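Local coordinates for p24: plant transcriptional regulator PBF-2 (PDB 1L3A), which binds single-stranded DNA as a homotetramer and activates transcription of the pathogenesis-related gene PR-10a in potato defence, at residues C[72-76]-C[186-190]. Numbering follows the deposited sequence.
Sequences REGMV and YLLGW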
loop_
_atom_site.group_PDB
_atom_site.type_symbol
_atom_site.label_atom_id
_atom_site.label_comp_id
_atom_site.label_asym_id
_atom_site.label_seq_id
_atom_site.Cartn_x
_atom_site.Cartn_y
_atom_site.Cartn_z
ATOM N N ARG C 72 22.498 -7.694 -2.538
ATOM C CA ARG C 72 22.114 -8.095 -1.191
ATOM C C ARG C 72 20.864 -7.317 -0.817
ATOM O O ARG C 72 20.826 -6.101 -0.952
ATOM C CB ARG C 72 23.255 -7.808 -0.208
ATOM C CG ARG C 72 23.053 -8.374 1.198
ATOM C CD ARG C 72 24.401 -8.724 1.812
ATOM N NE ARG C 72 25.050 -9.790 1.047
ATOM C CZ ARG C 72 26.342 -10.111 1.126
ATOM N NH1 ARG C 72 27.157 -9.450 1.942
ATOM N NH2 ARG C 72 26.823 -11.101 0.383
ATOM N N GLU C 73 19.830 -8.017 -0.373
ATOM C CA GLU C 73 18.588 -7.352 -0.003
ATOM C C GLU C 73 18.728 -6.611 1.317
ATOM O O GLU C 73 19.578 -6.935 2.141
ATOM C CB GLU C 73 17.459 -8.364 0.148
ATOM C CG GLU C 73 17.377 -9.394 -0.950
ATOM C CD GLU C 73 16.199 -10.332 -0.753
ATOM O OE1 GLU C 73 15.982 -10.790 0.396
ATOM O OE2 GLU C 73 15.495 -10.614 -1.748
ATOM N N GLY C 74 17.902 -5.601 1.509
ATOM C CA GLY C 74 17.934 -4.894 2.770
ATOM C C GLY C 74 17.187 -5.776 3.766
ATOM O O GLY C 74 16.728 -6.869 3.416
ATOM N N MET C 75 17.068 -5.305 5.001
ATOM C CA MET C 75 16.374 -6.028 6.060
ATOM C C MET C 75 15.964 -5.081 7.182
ATOM O O MET C 75 16.243 -3.888 7.147
ATOM C CB MET C 75 17.287 -7.118 6.625
ATOM C CG MET C 75 18.639 -6.586 7.040
ATOM S SD MET C 75 19.885 -7.882 7.199
ATOM C CE MET C 75 20.277 -8.214 5.467
ATOM N N VAL C 76 15.279 -5.633 8.170
ATOM C CA VAL C 76 14.854 -4.884 9.332
ATOM C C VAL C 76 15.580 -5.479 10.546
ATOM O O VAL C 76 15.591 -6.693 10.744
ATOM C CB VAL C 76 13.323 -4.983 9.532
ATOM C CG1 VAL C 76 12.953 -4.539 10.948
ATOM C CG2 VAL C 76 12.603 -4.107 8.495
ATOM N N TYR C 186 11.545 -0.976 -0.992
ATOM C CA TYR C 186 12.850 -0.348 -0.892
ATOM C C TYR C 186 13.923 -1.355 -0.516
ATOM O O TYR C 186 15.074 -1.212 -0.932
ATOM C CB TYR C 186 12.837 0.798 0.129
ATOM C CG TYR C 186 11.890 1.902 -0.247
ATOM C CD1 TYR C 186 10.552 1.852 0.120
ATOM C CD2 TYR C 186 12.316 2.972 -1.037
ATOM C CE1 TYR C 186 9.642 2.842 -0.297
ATOM C CE2 TYR C 186 11.427 3.965 -1.456
ATOM C CZ TYR C 186 10.085 3.890 -1.087
ATOM O OH TYR C 186 9.183 4.824 -1.554
ATOM N N LEU C 187 13.554 -2.363 0.276
ATOM C CA LEU C 187 14.511 -3.388 0.678
ATOM C C LEU C 187 14.815 -4.299 -0.516
ATOM O O LEU C 187 15.836 -4.966 -0.553
ATOM C CB LEU C 187 13.961 -4.247 1.823
ATOM C CG LEU C 187 13.545 -3.620 3.151
ATOM C CD1 LEU C 187 13.192 -4.762 4.127
ATOM C CD2 LEU C 187 14.649 -2.754 3.724
ATOM N N LEU C 188 13.910 -4.333 -1.483
ATOM C CA LEU C 188 14.104 -5.156 -2.673
ATOM C C LEU C 188 14.764 -4.322 -3.783
ATOM O O LEU C 188 15.196 -4.853 -4.807
ATOM C CB LEU C 188 12.745 -5.709 -3.139
ATOM C CG LEU C 188 12.064 -6.731 -2.204
ATOM C CD1 LEU C 188 10.629 -6.994 -2.657
ATOM C CD2 LEU C 188 12.863 -8.024 -2.216
ATOM N N GLY C 189 14.829 -3.012 -3.563
ATOM C CA GLY C 189 15.426 -2.114 -4.534
ATOM C C GLY C 189 14.503 -1.728 -5.675
ATOM O O GLY C 189 14.932 -1.113 -6.645
ATOM N N TRP C 190 13.229 -2.081 -5.555
ATOM C CA TRP C 190 12.249 -1.796 -6.593
ATOM C C TRP C 190 11.958 -0.316 -6.816
ATOM O O TRP C 190 11.372 0.064 -7.828
ATOM C CB TRP C 190 10.959 -2.555 -6.288
ATOM C CG TRP C 190 11.068 -4.011 -6.638
ATOM C CD1 TRP C 190 12.181 -4.796 -6.531
ATOM C CD2 TRP C 190 10.028 -4.857 -7.136
ATOM N NE1 TRP C 190 11.897 -6.081 -6.930
ATOM C CE2 TRP C 190 10.581 -6.145 -7.304
ATOM C CE3 TRP C 190 8.682 -4.651 -7.458
ATOM C CZ2 TRP C 190 9.834 -7.224 -7.785
ATOM C CZ3 TRP C 190 7.935 -5.730 -7.937
ATOM C CH2 TRP C 190 8.515 -7.000 -8.094
#
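G74 and L187 meet backbone to backbone, an example of how a carbonyl in the last turn of a helix can be used by a neighbouring segment where its strand is interrupted. The amide of G74 gives a hydrogen bond of 3.0 Å from its N to L187 O, nearly straight at 173° and directed at a lone pair in the carbonyl plane. Beside this bond the L187 side chain lies over the backbone of 74-75: CD2 comes within 3.7 Å of M75 N, CD1 within 3.9 Å of M75 CA. G74 has no side chain, and L187 CD2 lies 4.0 Å from its CA. In the Whirly fold, this joins an interruption in strand 68-85 of one antiparallel sheet to the C-terminus of helix 170-188. That helix closes in a Schellman motif with G189 at positive phi (81°) as C-prime, its amide bonding weakly to Y186 O. On the bond's other flank, E73 and L188 run side by side in the same direction. With CG anti to the carbonyl carbon and the chain extended beyond it (chi2 -178°), E73 brings OE2 to 3.7 Å from L188 CD2. V76 adds a looser apolar touch, its CG2 4.5 Å from L187 CD1. Farther out, V101 and I104 of helix 101-108 pack against L187, while Y42 of a second subunit touches both E73 and L188, and F197 of a third reaches L187.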